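Local coordinates for protein particle-associated glycoside hydrolase (Acinetobacter phage Fri1, PDB 6C72) that probably depolymerises the capsular polysaccharide of its Acinetobacter baumannii host as a trimeric, zinc-binding tailspike of the phage virion during entry, at residues A141-E146 with E194-A199; I225-T230 with G251-N256; T522-K527 with P552-K557. All coordinates share one frame; numbering follows the deposited sequence.

How the interactions relate
Following the chain from its N terminus, interaction 1 closes first, joining 141-146 to 194-199 across an intervening excursion that includes helix 160-165. Interaction 2 then joins 225-230 to 251-256 after a much shorter path. The three contacts follow in series, and none encloses or crosses another. Interactions 1 and 2 have centres about 9 Å apart and touch: the backbones of Val196 and Gly198 probably hydrogen-bond to Asp227, so four successive corners of one beta-helix stack, all against the second subunit. Interaction 3, its centre about 75 Å from that of interaction 2, joins two loops of the C-terminal antiparallel beta domain.

Interaction 1 of 3, residues A141-E146 with E194-A199; sequences AKSNVE and ENVTGA
Ser143 and Asn144 run beside Thr197 and Gly198, with Asn144 N donating to Thr197 O at 2.9 Å, a somewhat bent bond (140°). The two segments are corners on adjacent levels of a parallel beta-helix, each leading into a strand of the same face, 145-148 and 200-202. A type II beta turn from Lys142 to Val145 shapes the first corner; its third position needs positive phi, which asparagine tolerates well, and Asn144 fills it. Opposite, Gly198 also takes a positive phi and, lacking a side chain, leaves room for the Asn144 amide.

Serine suits the place before Asn144 because a short hydroxyl can reach the neighbouring backbone. With chi1 at -67°, Ser143 OG swings beside its own N and accepts a nearly straight bond from Thr197 N at 3.0 Å (169°). A water joins Ser143 OG, Thr197 OG1 and Asn195 O, tying three polar groups of the two corners. On the inner side Val196 lays CG1 against the Lys142-Ser143 peptide, 3.6 Å from Lys142 C, while Ala141 and Ala199 meet CB to CB at 4.0 Å, small residues that fit the short distance between levels. The amine of Lys142 turns instead to Asp118, and Phe154 of the second subunit packs on Ser143. At the outer end, Asn144 ND2 donates to a second water at 2.7 Å, which also bonds Thr197 OG1.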
loop_
_atom_site.group_PDB
_atom_site.type_symbol
_atom_site.label_atom_id
_atom_site.label_comp_id
_atom_site.label_asym_id
_atom_site.label_seq_id
_atom_site.Cartn_x
_atom_site.Cartn_y
_atom_site.Cartn_z
ATOM N N ALA A 141 0.260 -32.149 -4.042
ATOM C CA ALA A 141 0.204 -31.165 -5.115
ATOM C C ALA A 141 1.412 -31.312 -6.041
ATOM O O ALA A 141 2.508 -31.718 -5.627
ATOM C CB ALA A 141 0.148 -29.746 -4.541
ATOM N N LYS A 142 1.197 -30.992 -7.312
ATOM C CA LYS A 142 2.248 -30.997 -8.314
ATOM C C LYS A 142 2.219 -29.661 -9.046
ATOM O O LYS A 142 1.188 -28.994 -9.107
ATOM C CB LYS A 142 2.070 -32.174 -9.285
ATOM C CG LYS A 142 2.087 -33.546 -8.605
ATOM C CD LYS A 142 3.343 -33.723 -7.752
ATOM C CE LYS A 142 3.229 -34.877 -6.755
ATOM N NZ LYS A 142 3.393 -36.214 -7.410
ATOM N N SER A 143 3.347 -29.288 -9.638
ATOM C CA SER A 143 3.506 -27.920 -10.125
ATOM C C SER A 143 2.472 -27.569 -11.197
ATOM O O SER A 143 2.151 -28.376 -12.076
ATOM C CB SER A 143 4.923 -27.699 -10.655
ATOM O OG SER A 143 5.862 -27.767 -9.595
ATOM N N ASN A 144 1.920 -26.357 -11.081
ATOM C CA ASN A 144 1.015 -25.794 -12.076
ATOM C C ASN A 144 -0.257 -26.632 -12.233
ATOM O O ASN A 144 -0.863 -26.672 -13.305
ATOM C CB ASN A 144 1.730 -25.605 -13.418
ATOM C CG ASN A 144 2.995 -24.764 -13.288
ATOM O OD1 ASN A 144 4.086 -25.184 -13.693
ATOM N ND2 ASN A 144 2.861 -23.577 -12.712
ATOM N N VAL A 145 -0.658 -27.328 -11.174
ATOM C CA VAL A 145 -1.924 -28.047 -11.135
ATOM C C VAL A 145 -2.768 -27.469 -10.010
ATOM O O VAL A 145 -2.270 -27.281 -8.893
ATOM C CB VAL A 145 -1.725 -29.559 -10.940
ATOM C CG1 VAL A 145 -3.078 -30.244 -10.700
ATOM C CG2 VAL A 145 -0.993 -30.158 -12.147
ATOM N N GLU A 146 -4.036 -27.192 -10.305
ATOM C CA GLU A 146 -5.002 -26.711 -9.330
ATOM C C GLU A 146 -6.109 -27.748 -9.166
ATOM O O GLU A 146 -6.640 -28.255 -10.158
ATOM C CB GLU A 146 -5.601 -25.371 -9.774
ATOM C CG GLU A 146 -6.795 -24.898 -8.941
ATOM C CD GLU A 146 -7.486 -23.682 -9.542
ATOM O OE1 GLU A 146 -6.963 -23.098 -10.521
ATOM O OE2 GLU A 146 -8.566 -23.307 -9.040
ATOM N N GLU A 194 8.027 -29.172 -1.187
ATOM C CA GLU A 194 9.020 -28.201 -1.617
ATOM C C GLU A 194 9.287 -28.370 -3.109
ATOM O O GLU A 194 9.141 -29.460 -3.668
ATOM C CB GLU A 194 10.312 -28.344 -0.809
ATOM C CG GLU A 194 11.025 -29.693 -0.968
ATOM C CD GLU A 194 10.517 -30.749 -0.002
ATOM O OE1 GLU A 194 9.389 -30.570 0.520
ATOM O OE2 GLU A 194 11.247 -31.747 0.227
ATOM N N ASN A 195 9.629 -27.262 -3.761
ATOM C CA ASN A 195 9.876 -27.171 -5.196
ATOM C C ASN A 195 8.633 -27.412 -6.052
ATOM O O ASN A 195 8.750 -27.492 -7.281
ATOM C CB ASN A 195 11.008 -28.099 -5.648
ATOM C CG ASN A 195 12.366 -27.555 -5.275
ATOM O OD1 ASN A 195 12.593 -26.343 -5.352
ATOM N ND2 ASN A 195 13.286 -28.436 -4.886
ATOM N N VAL A 196 7.454 -27.547 -5.454
ATOM C CA VAL A 196 6.207 -27.546 -6.211
ATOM C C VAL A 196 5.706 -26.107 -6.297
ATOM O O VAL A 196 5.479 -25.452 -5.272
ATOM C CB VAL A 196 5.161 -28.478 -5.577
ATOM C CG1 VAL A 196 3.793 -28.226 -6.186
ATOM C CG2 VAL A 196 5.579 -29.952 -5.776
ATOM N N THR A 197 5.567 -25.603 -7.521
ATOM C CA THR A 197 5.303 -24.201 -7.786
ATOM C C THR A 197 4.008 -24.032 -8.561
ATOM O O THR A 197 3.701 -24.827 -9.453
ATOM C CB THR A 197 6.433 -23.588 -8.607
ATOM O OG1 THR A 197 6.600 -24.342 -9.816
ATOM C CG2 THR A 197 7.736 -23.586 -7.816
ATOM N N GLY A 198 3.277 -22.959 -8.256
ATOM C CA GLY A 198 2.110 -22.618 -9.043
ATOM C C GLY A 198 0.935 -23.551 -8.879
ATOM O O GLY A 198 0.076 -23.604 -9.754
ATOM N N ALA A 199 0.911 -24.333 -7.808
ATOM C CA ALA A 199 -0.224 -25.175 -7.497
ATOM C C ALA A 199 -1.323 -24.344 -6.847
ATOM O O ALA A 199 -1.100 -23.216 -6.402
ATOM C CB ALA A 199 0.192 -26.312 -6.574
HETATM O O HOH W 1 8.456 -26.413 -9.537
HETATM O O HOH W 2 5.409 -23.207 -11.757
#

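Interaction 2 of 3, residues I225-T230 with G251-N256; sequences IGDSFT and GVSCSN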
loop_
_atom_site.group_PDB
_atom_site.type_symbol
_atom_site.label_atom_id
_atom_site.label_comp_id
_atom_site.label_asym_id
_atom_site.label_seq_id
_atom_site.Cartn_x
_atom_site.Cartn_y
_atom_site.Cartn_z
ATOM N N ILE A 225 4.611 -26.453 1.630
ATOM C CA ILE A 225 6.065 -26.333 1.621
ATOM C C ILE A 225 6.561 -25.672 0.346
ATOM O O ILE A 225 7.636 -25.054 0.366
ATOM C CB ILE A 225 6.749 -27.708 1.799
ATOM C CG1 ILE A 225 6.029 -28.550 2.848
ATOM C CG2 ILE A 225 8.236 -27.570 2.166
ATOM C CD1 ILE A 225 6.615 -29.948 2.959
ATOM N N GLY A 226 5.806 -25.759 -0.751
ATOM C CA GLY A 226 6.212 -25.219 -2.029
ATOM C C GLY A 226 5.972 -23.726 -2.141
ATOM O O GLY A 226 5.818 -23.009 -1.150
ATOM N N ASP A 227 5.915 -23.266 -3.385
ATOM C CA ASP A 227 6.023 -21.858 -3.734
ATOM C C ASP A 227 4.861 -21.442 -4.626
ATOM O O ASP A 227 4.380 -22.228 -5.441
ATOM C CB ASP A 227 7.357 -21.606 -4.455
ATOM C CG ASP A 227 7.646 -20.151 -4.652
ATOM O OD1 ASP A 227 7.882 -19.426 -3.650
ATOM O OD2 ASP A 227 7.604 -19.726 -5.833
ATOM N N SER A 228 4.417 -20.194 -4.462
ATOM C CA SER A 228 3.372 -19.576 -5.295
ATOM C C SER A 228 2.098 -20.425 -5.345
ATOM O O SER A 228 1.592 -20.784 -6.407
ATOM C CB SER A 228 3.879 -19.288 -6.708
ATOM O OG SER A 228 4.928 -18.337 -6.685
ATOM N N PHE A 229 1.571 -20.717 -4.167
ATOM C CA PHE A 229 0.294 -21.393 -4.031
ATOM C C PHE A 229 -0.834 -20.361 -4.036
ATOM O O PHE A 229 -0.641 -19.208 -3.625
ATOM C CB PHE A 229 0.263 -22.194 -2.734
ATOM C CG PHE A 229 -0.934 -23.079 -2.593
ATOM C CD1 PHE A 229 -0.947 -24.351 -3.155
ATOM C CD2 PHE A 229 -2.063 -22.622 -1.913
ATOM C CE1 PHE A 229 -2.065 -25.173 -3.017
ATOM C CE2 PHE A 229 -3.179 -23.422 -1.775
ATOM C CZ PHE A 229 -3.184 -24.707 -2.323
ATOM N N THR A 230 -2.004 -20.773 -4.528
ATOM C CA THR A 230 -3.166 -19.892 -4.624
ATOM C C THR A 230 -4.438 -20.632 -4.222
ATOM O O THR A 230 -4.701 -21.732 -4.720
ATOM C CB THR A 230 -3.309 -19.350 -6.053
ATOM O OG1 THR A 230 -2.104 -18.651 -6.427
ATOM C CG2 THR A 230 -4.513 -18.435 -6.162
ATOM N N GLY A 251 16.694 -23.304 1.778
ATOM C CA GLY A 251 17.211 -23.349 0.429
ATOM C C GLY A 251 16.181 -23.438 -0.673
ATOM O O GLY A 251 16.570 -23.496 -1.845
ATOM N N VAL A 252 14.889 -23.460 -0.347
ATOM C CA VAL A 252 13.829 -23.561 -1.346
ATOM C C VAL A 252 12.746 -22.533 -1.035
ATOM O O VAL A 252 12.379 -22.334 0.129
ATOM C CB VAL A 252 13.233 -24.983 -1.402
ATOM C CG1 VAL A 252 12.143 -25.061 -2.460
ATOM C CG2 VAL A 252 14.327 -25.988 -1.684
ATOM N N SER A 253 12.237 -21.881 -2.074
ATOM C CA SER A 253 11.253 -20.828 -1.869
ATOM C C SER A 253 9.943 -21.375 -1.310
ATOM O O SER A 253 9.467 -22.438 -1.713
ATOM C CB SER A 253 10.994 -20.088 -3.177
ATOM O OG SER A 253 12.015 -19.141 -3.425
ATOM N N CYS A 254 9.392 -20.656 -0.329
ATOM C CA CYS A 254 8.029 -20.851 0.170
ATOM C C CYS A 254 7.410 -19.450 0.270
ATOM O O CYS A 254 7.388 -18.834 1.340
ATOM C CB CYS A 254 8.026 -21.580 1.501
ATOM S SG CYS A 254 6.370 -22.019 2.091
ATOM N N SER A 255 6.937 -18.924 -0.857
ATOM C CA SER A 255 6.588 -17.514 -0.901
ATOM C C SER A 255 5.527 -17.257 -1.958
ATOM O O SER A 255 5.184 -18.132 -2.757
ATOM C CB SER A 255 7.825 -16.654 -1.185
ATOM O OG SER A 255 8.282 -16.863 -2.513
ATOM N N ASN A 256 5.058 -16.011 -1.984
ATOM C CA ASN A 256 4.097 -15.548 -2.980
ATOM C C ASN A 256 2.782 -16.322 -2.880
ATOM O O ASN A 256 2.211 -16.752 -3.884
ATOM C CB ASN A 256 4.702 -15.638 -4.388
ATOM C CG ASN A 256 3.862 -14.940 -5.432
ATOM O OD1 ASN A 256 3.201 -13.946 -5.138
ATOM N ND2 ASN A 256 3.874 -15.460 -6.655
HETATM O O HOH W 3 10.466 -24.478 0.937
HETATM O O HOH W 4 0.075 -17.253 -5.774
#
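Asp227 and Ser255 form the polar centre of this contact between two stacked corners of the parallel beta-helix. Asp227 OD1 accepts from Ser255 OG at 2.8 Å, nearly along the carboxylate C-O axis, and also takes a weak bond from Ser255 N, bent to 130°. Two donors from one residue thus hold the rotation of the carboxylate, the N-H being the weaker of them. The side chain gets there because CG stands anti to the backbone N (chi1 -171°), which carries the carboxylate across to the next corner. Ser253 CB also packs against OD1.

A second side-chain bond follows one residue on, where the amide of Asn256 donates through ND2 to Ser228 OG at 3.1 Å, the hydroxyl tilted slightly from the amide plane. Both polar ends look onward to the second subunit, Ser228 OG to its Asn261 and Asn256 ND2 to its Glu260. Asparagine suits this position twice over, having an N-H for each partner and tolerating positive phi.

Among backbone groups, Ser228 N donates to Ser255 O at 2.8 Å. CA-H...O contacts flank this bond: Cys254 CA lies 3.4 Å from Gly226 O, and Ser228 CA approaches Asn256 O. Waters sit at both ends, one within bonding distance of Ile225 O and Val252 O, the other donating to Phe229 O and Asn256 O while also bonding Thr230 OG1.

A bound zinc ion lies about 4 Å from the Ser253 side chain. Phe229 turns its ring inward onto Ile222 and Ile224 of strand 220-224 and Val192 of strand 188-192. The two corners lead into parallel strands 230-232 and 255-260, and strand 277-278 packs on Cys254 and brings His278, a zinc-binding residue, against Ser255.

Interaction 3 of 3, residues T522-K527 with P552-K557; sequences TNAGSK and PLYGVK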
loop_
_atom_site.group_PDB
_atom_site.type_symbol
_atom_site.label_atom_id
_atom_site.label_comp_id
_atom_site.label_asym_id
_atom_site.label_seq_id
_atom_site.Cartn_x
_atom_site.Cartn_y
_atom_site.Cartn_z
ATOM N N THR A 522 29.651 17.806 51.074
ATOM C CA THR A 522 28.897 18.225 52.249
ATOM C C THR A 522 29.652 19.324 53.002
ATOM O O THR A 522 30.853 19.194 53.249
ATOM C CB THR A 522 28.660 17.015 53.155
ATOM O OG1 THR A 522 27.987 15.991 52.413
ATOM C CG2 THR A 522 27.824 17.387 54.368
ATOM N N ASN A 523 28.951 20.422 53.329
ATOM C CA ASN A 523 29.457 21.530 54.153
ATOM C C ASN A 523 30.525 22.393 53.478
ATOM O O ASN A 523 30.481 23.622 53.584
ATOM C CB ASN A 523 30.028 21.022 55.484
ATOM C CG ASN A 523 28.977 20.381 56.372
ATOM O OD1 ASN A 523 27.780 20.684 56.274
ATOM N ND2 ASN A 523 29.421 19.476 57.243
ATOM N N ALA A 524 31.513 21.774 52.826
ATOM C CA ALA A 524 32.661 22.491 52.284
ATOM C C ALA A 524 32.599 22.643 50.765
ATOM O O ALA A 524 33.633 22.875 50.125
ATOM C CB ALA A 524 33.962 21.790 52.691
ATOM N N GLY A 525 31.419 22.500 50.174
ATOM C CA GLY A 525 31.305 22.677 48.747
ATOM C C GLY A 525 31.333 24.140 48.364
ATOM O O GLY A 525 31.294 25.044 49.199
ATOM N N SER A 526 31.349 24.380 47.063
ATOM C CA SER A 526 31.452 25.742 46.578
ATOM C C SER A 526 30.176 26.527 46.853
ATOM O O SER A 526 29.073 25.977 46.849
ATOM C CB SER A 526 31.773 25.728 45.091
ATOM O OG SER A 526 30.936 24.833 44.423
ATOM N N LYS A 527 30.340 27.813 47.141
ATOM C CA LYS A 527 29.215 28.724 47.325
ATOM C C LYS A 527 29.558 30.023 46.621
ATOM O O LYS A 527 30.423 30.776 47.084
ATOM C CB LYS A 527 28.903 28.984 48.800
ATOM C CG LYS A 527 28.127 27.886 49.501
ATOM C CD LYS A 527 29.063 27.043 50.306
ATOM C CE LYS A 527 28.351 25.909 51.033
ATOM N NZ LYS A 527 29.450 25.111 51.676
ATOM N N PRO A 552 34.183 33.725 51.010
ATOM C CA PRO A 552 35.635 33.987 51.021
ATOM C C PRO A 552 36.481 32.732 51.109
ATOM O O PRO A 552 37.653 32.764 50.711
ATOM C CB PRO A 552 35.823 34.879 52.254
ATOM C CG PRO A 552 34.621 34.596 53.109
ATOM C CD PRO A 552 33.498 34.324 52.168
ATOM N N LEU A 553 35.923 31.625 51.596
ATOM C CA LEU A 553 36.634 30.358 51.663
ATOM C C LEU A 553 36.216 29.386 50.563
ATOM O O LEU A 553 37.058 28.626 50.072
ATOM C CB LEU A 553 36.415 29.714 53.039
ATOM C CG LEU A 553 37.175 28.434 53.391
ATOM C CD1 LEU A 553 38.674 28.669 53.449
ATOM C CD2 LEU A 553 36.692 27.859 54.713
ATOM N N TYR A 554 34.951 29.416 50.130
ATOM C CA TYR A 554 34.432 28.439 49.171
ATOM C C TYR A 554 34.011 29.060 47.844
ATOM O O TYR A 554 33.375 28.376 47.025
ATOM C CB TYR A 554 33.242 27.694 49.779
ATOM C CG TYR A 554 33.574 26.985 51.068
ATOM C CD1 TYR A 554 34.712 26.181 51.173
ATOM C CD2 TYR A 554 32.761 27.135 52.191
ATOM C CE1 TYR A 554 35.022 25.528 52.354
ATOM C CE2 TYR A 554 33.057 26.494 53.374
ATOM C CZ TYR A 554 34.193 25.687 53.453
ATOM O OH TYR A 554 34.487 25.047 54.640
ATOM N N GLY A 555 34.355 30.322 47.602
ATOM C CA GLY A 555 33.950 31.025 46.404
ATOM C C GLY A 555 34.890 30.818 45.232
ATOM O O GLY A 555 35.651 29.846 45.165
ATOM N N VAL A 556 34.847 31.771 44.306
ATOM C CA VAL A 556 35.536 31.671 43.027
ATOM C C VAL A 556 36.353 32.936 42.818
ATOM O O VAL A 556 36.007 34.008 43.322
ATOM C CB VAL A 556 34.538 31.466 41.852
ATOM C CG1 VAL A 556 33.681 32.702 41.647
ATOM C CG2 VAL A 556 35.265 31.085 40.564
ATOM N N LYS A 557 37.461 32.795 42.101
ATOM C CA LYS A 557 38.306 33.908 41.692
ATOM C C LYS A 557 38.276 34.008 40.175
ATOM O O LYS A 557 38.209 32.991 39.480
ATOM C CB LYS A 557 39.744 33.729 42.202
ATOM C CG LYS A 557 39.857 33.823 43.712
ATOM C CD LYS A 557 40.954 32.923 44.302
ATOM C CE LYS A 557 42.376 33.397 44.018
ATOM N NZ LYS A 557 43.391 32.743 44.951
HETATM O O HOH W 5 32.086 23.769 56.371
#
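Tyr554 lies along the loop 522-527 and supplies nearly half of the buried surface, its aromatic length suiting it to span several residues. At its base Tyr554 CB rests 3.3 Å from Gly525 O, and with CG beside the backbone N (chi1 -58°) the ring is carried out along the loop. CG is still near Gly525 O; then CD1 and CE1 pass Ala524 O, while on the other side Tyr554 CD2 comes 3.9 Å from Lys527 NZ and CE2 nears Asn523 O. Ala524 CA sits over one face, a CH-pi contact 4.0 Å from the centroid and 24° off the normal. Leu553 CG lies over the rim of the opposite face. At the tip, Tyr554 OH touches Ala524 CB at 3.8 Å. The same hydroxyl bonds a water that donates weakly to Asn523 O.

Lys527 runs beside the tyrosine in the same direction. Its NZ donates to Gly525 O at 3.1 Å, tilted from the carbonyl plane, and forms a salt bridge to Asp537 of the third subunit. The backbone N of Lys527 donates to Tyr554 O at 3.1 Å, from above the carbonyl plane.

Ala524 O also accepts from Ser573 OG, and Ser526 N weakly bonds Asp519. Both partners bind zinc, with Thr521 and Asn575, so the arrangement is that of a loop bordering a metal site at one end of an antiparallel beta domain.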